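Side-chain contacts in foldase protein PrsA (Streptococcus pneumoniae, PDB 5TVL), which probably assists the extracellular folding of secreted proteins after their translocation, as a lipoprotein with peptidyl-prolyl cis-trans isomerase activity: residues M34-V39 against I86-L91; E66-V71 against M77-R82. All blocks are in the same frame, centred on the assembly; numbering follows the deposited sequence.

How the contacts relate
The two contacts illustrate how one long helix can serve different neighbours at different levels. Both use helix 79-102, with centres about 18 Å apart. Contact 1 joins it, near its middle, to helix 25-44, distant in sequence; contact 2 ties its first turn to helix 68-74, the preceding helix of the chain. Contact 1 is a surface contact, made by partly exposed side chains through van der Waals touches, with the T88 hydroxyl bonded within its own helix. Contact 2 is partly buried around a tyrosine, and its polar groups converge on E60 of helix 50-64. That helix also meets I86, within the 86-91 segment, and so lies beside both places.

Contact 1 of 2, residues M34-V39 against I86-L91; sequences MTIQKV and IRTSKL
Q37 lies across T88 at about a right angle, and its side chain stays near a single atom, the threonine hydroxyl, for most of its length. CB starts the path 3.7 Å from T88 OG1. With CG anti to the backbone N (chi1 167°) and the chain extended beyond it, the side chain passes alongside the hydroxyl instead of pointing into it. CG is again at 3.7 Å from T88 OG1, and the amide carbon CD is hardly farther, at 3.8 Å from the same oxygen. At the tip, OE1 as modelled remains 3.8 Å from T88 OG1 and NE2 is farther off. None of this is hydrogen bonding; the hydroxyl of T88 bonds instead to the carbonyl of A84 in its own helix.

The setting is a helix pair in the helical part of the foldase, apart from the four-stranded sheet of the parvulin-type isomerase domain. The 34-39 and 86-91 segments, on helices 25-44 and 79-102, run in broadly the same direction and come close here, with CA of Q37 and CA of T88 5.5 Å apart.

The methyl group of T88 makes the remaining touches. Its CG2 reaches the backbone of the opposing helix, 3.9 Å from Q37 CA, and also meets I36 CG2 at 4.0 Å. The longer branch of I36 leads away from T88, and this side chain packs on I249 and L253 of helix 242-255. Next to T88, R87 turns to E41 of helix 25-44 in a salt bridge through NE.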
ATOM      1  N   MET A  34      14.060  22.192   1.289  1.00 31.21           N
ATOM      2  CA  MET A  34      14.194  23.412   2.096  1.00 32.05           C
ATOM      3  C   MET A  34      13.001  24.347   1.900  1.00 31.19           C
ATOM      4  O   MET A  34      12.575  25.006   2.847  1.00 33.80           O
ATOM      5  CB  MET A  34      15.490  24.164   1.759  1.00 32.42           C
ATOM      6  CG  MET A  34      16.761  23.521   2.294  1.00 32.58           C
ATOM      7  SD  MET A  34      18.245  24.284   1.600  1.00 32.61           S
ATOM      8  CE  MET A  34      18.243  25.861   2.452  1.00 33.04           C
ATOM      9  N   THR A  35      12.476  24.406   0.675  1.00 33.25           N
ATOM     10  CA  THR A  35      11.292  25.217   0.365  1.00 33.96           C
ATOM     11  C   THR A  35      10.028  24.675   1.033  1.00 32.47           C
ATOM     12  O   THR A  35       9.266  25.434   1.635  1.00 32.87           O
ATOM     13  CB  THR A  35      11.066  25.318  -1.154  1.00 35.19           C
ATOM     14  OG1 THR A  35      12.255  25.826  -1.771  1.00 37.41           O
ATOM     15  CG2 THR A  35       9.908  26.251  -1.476  1.00 37.93           C
ATOM     16  N   ILE A  36       9.820  23.367   0.917  1.00 31.44           N
ATOM     17  CA  ILE A  36       8.705  22.683   1.576  1.00 31.09           C
ATOM     18  C   ILE A  36       8.776  22.898   3.093  1.00 32.15           C
ATOM     19  O   ILE A  36       7.763  23.229   3.712  1.00 31.61           O
ATOM     20  CB  ILE A  36       8.667  21.171   1.218  1.00 30.40           C
ATOM     21  CG1 ILE A  36       8.266  20.993  -0.254  1.00 31.25           C
ATOM     22  CG2 ILE A  36       7.697  20.405   2.115  1.00 30.25           C
ATOM     23  CD1 ILE A  36       8.584  19.629  -0.826  1.00 32.09           C
ATOM     24  N   GLN A  37       9.966  22.740   3.680  1.00 34.01           N
ATOM     25  CA  GLN A  37      10.150  22.949   5.122  1.00 37.00           C
ATOM     26  C   GLN A  37       9.703  24.330   5.582  1.00 38.57           C
ATOM     27  O   GLN A  37       8.981  24.438   6.571  1.00 38.95           O
ATOM     28  CB  GLN A  37      11.607  22.733   5.542  1.00 41.64           C
ATOM     29  CG  GLN A  37      11.914  23.231   6.952  1.00 46.93           C
ATOM     30  CD  GLN A  37      13.171  22.640   7.541  1.00 53.83           C
ATOM     31  OE1 GLN A  37      13.202  22.303   8.724  1.00 62.40           O
ATOM     32  NE2 GLN A  37      14.216  22.520   6.729  1.00 53.60           N
ATOM     33  N   LYS A  38      10.155  25.371   4.881  1.00 41.50           N
ATOM     34  CA  LYS A  38       9.848  26.765   5.259  1.00 44.70           C
ATOM     35  C   LYS A  38       8.357  27.114   5.183  1.00 43.98           C
ATOM     36  O   LYS A  38       7.833  27.799   6.067  1.00 43.77           O
ATOM     37  CB  LYS A  38      10.649  27.765   4.412  1.00 48.09           C
ATOM     38  CG  LYS A  38      12.069  27.997   4.901  1.00 51.78           C
ATOM     39  CD  LYS A  38      12.677  29.225   4.244  1.00 56.67           C
ATOM     40  CE  LYS A  38      14.096  29.474   4.729  1.00 62.88           C
ATOM     41  NZ  LYS A  38      14.146  29.984   6.127  1.00 67.29           N
ATOM     42  N   VAL A  39       7.689  26.645   4.132  1.00 41.20           N
ATOM     43  CA  VAL A  39       6.261  26.912   3.942  1.00 41.67           C
ATOM     44  C   VAL A  39       5.419  26.166   4.985  1.00 38.94           C
ATOM     45  O   VAL A  39       4.513  26.752   5.581  1.00 38.85           O
ATOM     46  CB  VAL A  39       5.803  26.562   2.502  1.00 43.29           C
ATOM     47  CG1 VAL A  39       4.288  26.656   2.359  1.00 46.10           C
ATOM     48  CG2 VAL A  39       6.479  27.482   1.493  1.00 46.71           C
ATOM     49  N   ILE A  86      12.151  15.134   9.978  1.00 33.30           N
ATOM     50  CA  ILE A  86      11.068  14.432  10.680  1.00 33.46           C
ATOM     51  C   ILE A  86       9.937  15.411  11.012  1.00 34.12           C
ATOM     52  O   ILE A  86       8.766  15.110  10.787  1.00 32.89           O
ATOM     53  CB  ILE A  86      11.560  13.753  11.982  1.00 34.53           C
ATOM     54  CG1 ILE A  86      12.540  12.614  11.660  1.00 35.71           C
ATOM     55  CG2 ILE A  86      10.385  13.198  12.790  1.00 35.19           C
ATOM     56  CD1 ILE A  86      13.394  12.186  12.838  1.00 37.08           C
ATOM     57  N   ARG A  87      10.308  16.568  11.555  1.00 35.72           N
ATOM     58  CA  ARG A  87       9.369  17.661  11.828  1.00 35.87           C
ATOM     59  C   ARG A  87       8.571  18.077  10.581  1.00 33.98           C
ATOM     60  O   ARG A  87       7.352  18.221  10.648  1.00 32.76           O
ATOM     61  CB  ARG A  87      10.122  18.865  12.409  1.00 38.37           C
ATOM     62  CG  ARG A  87       9.242  20.043  12.770  1.00 42.12           C
ATOM     63  CD  ARG A  87       9.976  21.057  13.624  1.00 47.32           C
ATOM     64  NE  ARG A  87       9.085  22.152  14.005  1.00 56.56           N
ATOM     65  CZ  ARG A  87       8.161  22.103  14.968  1.00 58.86           C
ATOM     66  NH1 ARG A  87       7.976  21.004  15.704  1.00 59.89           N
ATOM     67  NH2 ARG A  87       7.412  23.177  15.204  1.00 69.38           N
ATOM     68  N   THR A  88       9.262  18.248   9.453  1.00 32.41           N
ATOM     69  CA  THR A  88       8.616  18.605   8.181  1.00 31.57           C
ATOM     70  C   THR A  88       7.604  17.538   7.739  1.00 32.10           C
ATOM     71  O   THR A  88       6.480  17.866   7.352  1.00 32.14           O
ATOM     72  CB  THR A  88       9.661  18.808   7.062  1.00 30.67           C
ATOM     73  OG1 THR A  88      10.661  19.742   7.497  1.00 30.95           O
ATOM     74  CG2 THR A  88       9.005  19.323   5.779  1.00 30.74           C
ATOM     75  N   SER A  89       8.016  16.270   7.808  1.00 31.95           N
ATOM     76  CA  SER A  89       7.145  15.124   7.514  1.00 31.06           C
ATOM     77  C   SER A  89       5.875  15.141   8.367  1.00 31.14           C
ATOM     78  O   SER A  89       4.771  14.931   7.855  1.00 32.24           O
ATOM     79  CB  SER A  89       7.898  13.804   7.735  1.00 31.70           C
ATOM     80  OG  SER A  89       7.000  12.713   7.867  1.00 36.00           O
ATOM     81  N   LYS A  90       6.047  15.386   9.663  1.00 29.50           N
ATOM     82  CA  LYS A  90       4.918  15.480  10.584  1.00 29.57           C
ATOM     83  C   LYS A  90       4.002  16.659  10.260  1.00 28.96           C
ATOM     84  O   LYS A  90       2.791  16.532  10.369  1.00 29.51           O
ATOM     85  CB  LYS A  90       5.394  15.544  12.038  1.00 30.61           C
ATOM     86  CG  LYS A  90       5.891  14.208  12.564  1.00 32.03           C
ATOM     87  CD  LYS A  90       6.144  14.259  14.060  1.00 35.77           C
ATOM     88  CE  LYS A  90       6.947  13.057  14.536  1.00 38.14           C
ATOM     89  NZ  LYS A  90       6.252  11.757  14.314  1.00 40.30           N
ATOM     90  N   LEU A  91       4.577  17.792   9.857  1.00 28.50           N
ATOM     91  CA  LEU A  91       3.782  18.959   9.438  1.00 28.22           C
ATOM     92  C   LEU A  91       3.030  18.740   8.119  1.00 28.21           C
ATOM     93  O   LEU A  91       1.967  19.322   7.916  1.00 28.22           O
ATOM     94  CB  LEU A  91       4.661  20.220   9.344  1.00 28.36           C
ATOM     95  CG  LEU A  91       5.240  20.745  10.666  1.00 28.47           C
ATOM     96  CD1 LEU A  91       6.236  21.870  10.414  1.00 29.11           C
ATOM     97  CD2 LEU A  91       4.142  21.198  11.615  1.00 29.09           C
TER

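Contact 2 of 2, residues E66-V71 against M77-R82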
ATOM      1  N   GLU A  66      24.478   1.952  16.802  1.00 50.07           N
ATOM      2  CA  GLU A  66      25.743   2.582  16.387  1.00 53.13           C
ATOM      3  C   GLU A  66      25.878   2.736  14.860  1.00 51.76           C
ATOM      4  O   GLU A  66      26.787   3.422  14.388  1.00 51.70           O
ATOM      5  CB  GLU A  66      26.945   1.842  16.986  1.00 61.49           C
ATOM      6  CG  GLU A  66      26.993   1.959  18.510  1.00 73.20           C
ATOM      7  CD  GLU A  66      28.271   1.431  19.147  1.00 81.40           C
ATOM      8  OE1 GLU A  66      28.206   1.000  20.319  1.00 81.82           O
ATOM      9  OE2 GLU A  66      29.340   1.455  18.501  1.00 87.60           O
ATOM     10  N   ASN A  67      24.972   2.112  14.101  1.00 49.30           N
ATOM     11  CA  ASN A  67      24.842   2.367  12.656  1.00 44.75           C
ATOM     12  C   ASN A  67      24.305   3.766  12.324  1.00 39.84           C
ATOM     13  O   ASN A  67      24.465   4.221  11.192  1.00 36.30           O
ATOM     14  CB  ASN A  67      23.897   1.346  11.996  1.00 44.82           C
ATOM     15  CG  ASN A  67      24.489  -0.047  11.920  1.00 48.49           C
ATOM     16  OD1 ASN A  67      24.166  -0.916  12.729  1.00 49.92           O
ATOM     17  ND2 ASN A  67      25.345  -0.271  10.931  1.00 53.86           N
ATOM     18  N   TYR A  68      23.657   4.436  13.281  1.00 34.86           N
ATOM     19  CA  TYR A  68      22.848   5.617  12.971  1.00 34.06           C
ATOM     20  C   TYR A  68      23.644   6.753  12.324  1.00 37.73           C
ATOM     21  O   TYR A  68      23.260   7.242  11.264  1.00 37.93           O
ATOM     22  CB  TYR A  68      22.107   6.116  14.221  1.00 33.13           C
ATOM     23  CG  TYR A  68      20.974   7.092  13.947  1.00 31.80           C
ATOM     24  CD1 TYR A  68      20.009   6.824  12.977  1.00 30.04           C
ATOM     25  CD2 TYR A  68      20.843   8.266  14.688  1.00 34.07           C
ATOM     26  CE1 TYR A  68      18.971   7.707  12.732  1.00 30.73           C
ATOM     27  CE2 TYR A  68      19.799   9.155  14.457  1.00 34.50           C
ATOM     28  CZ  TYR A  68      18.865   8.875  13.478  1.00 32.99           C
ATOM     29  OH  TYR A  68      17.834   9.759  13.247  1.00 33.17           O
ATOM     30  N   GLN A  69      24.756   7.141  12.944  1.00 43.87           N
ATOM     31  CA  GLN A  69      25.611   8.218  12.417  1.00 53.08           C
ATOM     32  C   GLN A  69      26.062   7.898  10.988  1.00 50.61           C
ATOM     33  O   GLN A  69      25.987   8.750  10.095  1.00 49.22           O
ATOM     34  CB  GLN A  69      26.833   8.433  13.324  1.00 62.73           C
ATOM     35  CG  GLN A  69      27.610   9.724  13.071  1.00 75.99           C
ATOM     36  CD  GLN A  69      26.918  10.982  13.589  1.00 86.06           C
ATOM     37  OE1 GLN A  69      25.826  10.929  14.167  1.00 82.86           O
ATOM     38  NE2 GLN A  69      27.562  12.129  13.385  1.00 93.78           N
ATOM     39  N   ARG A  70      26.506   6.658  10.796  1.00 47.60           N
ATOM     40  CA  ARG A  70      26.898   6.125   9.486  1.00 46.70           C
ATOM     41  C   ARG A  70      25.745   6.162   8.462  1.00 40.72           C
ATOM     42  O   ARG A  70      25.955   6.518   7.299  1.00 38.06           O
ATOM     43  CB  ARG A  70      27.427   4.695   9.677  1.00 52.01           C
ATOM     44  CG  ARG A  70      28.138   4.076   8.488  1.00 61.54           C
ATOM     45  CD  ARG A  70      29.063   2.929   8.904  1.00 69.34           C
ATOM     46  NE  ARG A  70      28.500   2.038   9.936  1.00 63.28           N
ATOM     47  CZ  ARG A  70      28.804   2.046  11.242  1.00 65.55           C
ATOM     48  NH1 ARG A  70      29.679   2.912  11.762  1.00 71.46           N
ATOM     49  NH2 ARG A  70      28.214   1.172  12.056  1.00 64.32           N
ATOM     50  N   VAL A  71      24.536   5.816   8.912  1.00 35.99           N
ATOM     51  CA  VAL A  71      23.327   5.824   8.066  1.00 34.52           C
ATOM     52  C   VAL A  71      22.841   7.239   7.695  1.00 35.93           C
ATOM     53  O   VAL A  71      22.358   7.452   6.576  1.00 37.22           O
ATOM     54  CB  VAL A  71      22.178   5.004   8.718  1.00 31.32           C
ATOM     55  CG1 VAL A  71      20.848   5.200   7.991  1.00 29.74           C
ATOM     56  CG2 VAL A  71      22.535   3.521   8.741  1.00 30.63           C
ATOM     57  N   MET A  77      22.337  13.602   5.630  1.00 41.83           N
ATOM     58  CA  MET A  77      21.786  14.175   6.854  1.00 39.92           C
ATOM     59  C   MET A  77      22.798  14.168   7.987  1.00 38.74           C
ATOM     60  O   MET A  77      23.573  13.231   8.143  1.00 35.75           O
ATOM     61  CB  MET A  77      20.552  13.383   7.308  1.00 39.74           C
ATOM     62  CG  MET A  77      19.409  13.326   6.305  1.00 40.84           C
ATOM     63  SD  MET A  77      18.693  14.937   5.931  1.00 45.23           S
ATOM     64  CE  MET A  77      17.997  14.630   4.308  1.00 48.12           C
ATOM     65  N   THR A  78      22.819  15.263   8.734  1.00 41.53           N
ATOM     66  CA  THR A  78      23.287  15.264  10.119  1.00 44.41           C
ATOM     67  C   THR A  78      22.095  15.086  11.072  1.00 42.44           C
ATOM     68  O   THR A  78      20.935  15.109  10.651  1.00 39.36           O
ATOM     69  CB  THR A  78      24.105  16.537  10.460  1.00 48.11           C
ATOM     70  OG1 THR A  78      24.697  16.388  11.758  1.00 60.24           O
ATOM     71  CG2 THR A  78      23.253  17.813  10.441  1.00 47.99           C
ATOM     72  N   LEU A  79      22.399  14.896  12.352  1.00 43.18           N
ATOM     73  CA  LEU A  79      21.377  14.677  13.383  1.00 43.18           C
ATOM     74  C   LEU A  79      20.385  15.844  13.480  1.00 42.03           C
ATOM     75  O   LEU A  79      19.185  15.627  13.635  1.00 39.17           O
ATOM     76  CB  LEU A  79      22.047  14.427  14.745  1.00 46.69           C
ATOM     77  CG  LEU A  79      21.178  13.959  15.920  1.00 50.24           C
ATOM     78  CD1 LEU A  79      20.537  12.609  15.628  1.00 50.05           C
ATOM     79  CD2 LEU A  79      22.005  13.888  17.197  1.00 53.29           C
ATOM     80  N   GLU A  80      20.902  17.067  13.380  1.00 45.33           N
ATOM     81  CA  GLU A  80      20.095  18.296  13.405  1.00 47.79           C
ATOM     82  C   GLU A  80      19.077  18.365  12.261  1.00 43.05           C
ATOM     83  O   GLU A  80      17.884  18.538  12.496  1.00 41.35           O
ATOM     84  CB  GLU A  80      21.020  19.525  13.359  1.00 55.05           C
ATOM     85  CG  GLU A  80      20.333  20.873  13.558  1.00 66.41           C
ATOM     86  CD  GLU A  80      21.310  22.043  13.601  1.00 81.03           C
ATOM     87  OE1 GLU A  80      22.391  21.912  14.218  1.00 86.06           O
ATOM     88  OE2 GLU A  80      20.991  23.106  13.025  1.00 84.38           O
ATOM     89  N   THR A  81      19.560  18.227  11.031  1.00 42.08           N
ATOM     90  CA  THR A  81      18.711  18.343   9.838  1.00 42.36           C
ATOM     91  C   THR A  81      17.826  17.103   9.577  1.00 36.34           C
ATOM     92  O   THR A  81      16.870  17.183   8.801  1.00 30.42           O
ATOM     93  CB  THR A  81      19.547  18.704   8.585  1.00 46.52           C
ATOM     94  OG1 THR A  81      18.682  19.202   7.558  1.00 59.06           O
ATOM     95  CG2 THR A  81      20.317  17.518   8.058  1.00 45.25           C
ATOM     96  N   ARG A  82      18.154  15.970  10.207  1.00 34.50           N
ATOM     97  CA  ARG A  82      17.241  14.823  10.251  1.00 32.73           C
ATOM     98  C   ARG A  82      16.052  15.133  11.161  1.00 33.58           C
ATOM     99  O   ARG A  82      14.906  14.883  10.796  1.00 32.29           O
ATOM    100  CB  ARG A  82      17.951  13.546  10.734  1.00 32.17           C
ATOM    101  CG  ARG A  82      17.051  12.316  10.886  1.00 32.64           C
ATOM    102  CD  ARG A  82      16.172  12.061   9.659  1.00 33.49           C
ATOM    103  NE  ARG A  82      15.244  10.942   9.832  1.00 33.72           N
ATOM    104  CZ  ARG A  82      14.106  10.772   9.150  1.00 34.79           C
ATOM    105  NH1 ARG A  82      13.706  11.644   8.217  1.00 34.99           N
ATOM    106  NH2 ARG A  82      13.348   9.707   9.403  1.00 35.09           N
TER
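The phenol oxygen of Y68 rests against R82, its OH lying 3.6 Å from the aliphatic CG of the arginine, while its hydrogen bond goes to OE2 of E60. Two consecutive helices meet here: helix 68-74 is followed by a short link, and helix 79-102 sets off after T78, which occupies the N-cap position without a capping bond from its side chain. E60, on helix 50-64 and so outside both segments, bonds to both side chains. Its OE2 takes the tyrosine, and its OE1 forms a salt bridge with R82 NH2, an arrangement that would probably favour a charged carboxylate.

R82 reaches it by a bend at chi2 (49°), which leads the guanidinium on beyond the hydroxyl toward E60; the hydroxyl lies near the guanidinium plane, off its edge, without bonding to it. The ring and guanidinium planes are 60° apart, and the touch between the two residues is through CG. NH1 is engaged separately, by OE1 of Q85.

Helix 50-64 packs on the tyrosine through I57 and K61, and I57 also touches L79. At the start of the 66-71 segment, the backbone N of E66 bonds to OD2 of D194 of the third subunit, another copy of the protein. L79 completes the contact, crossing Y68 at about a right angle: its CD1 methyl meets the edge of the ring, near the ring plane, 3.7 Å from CE2 of Y68.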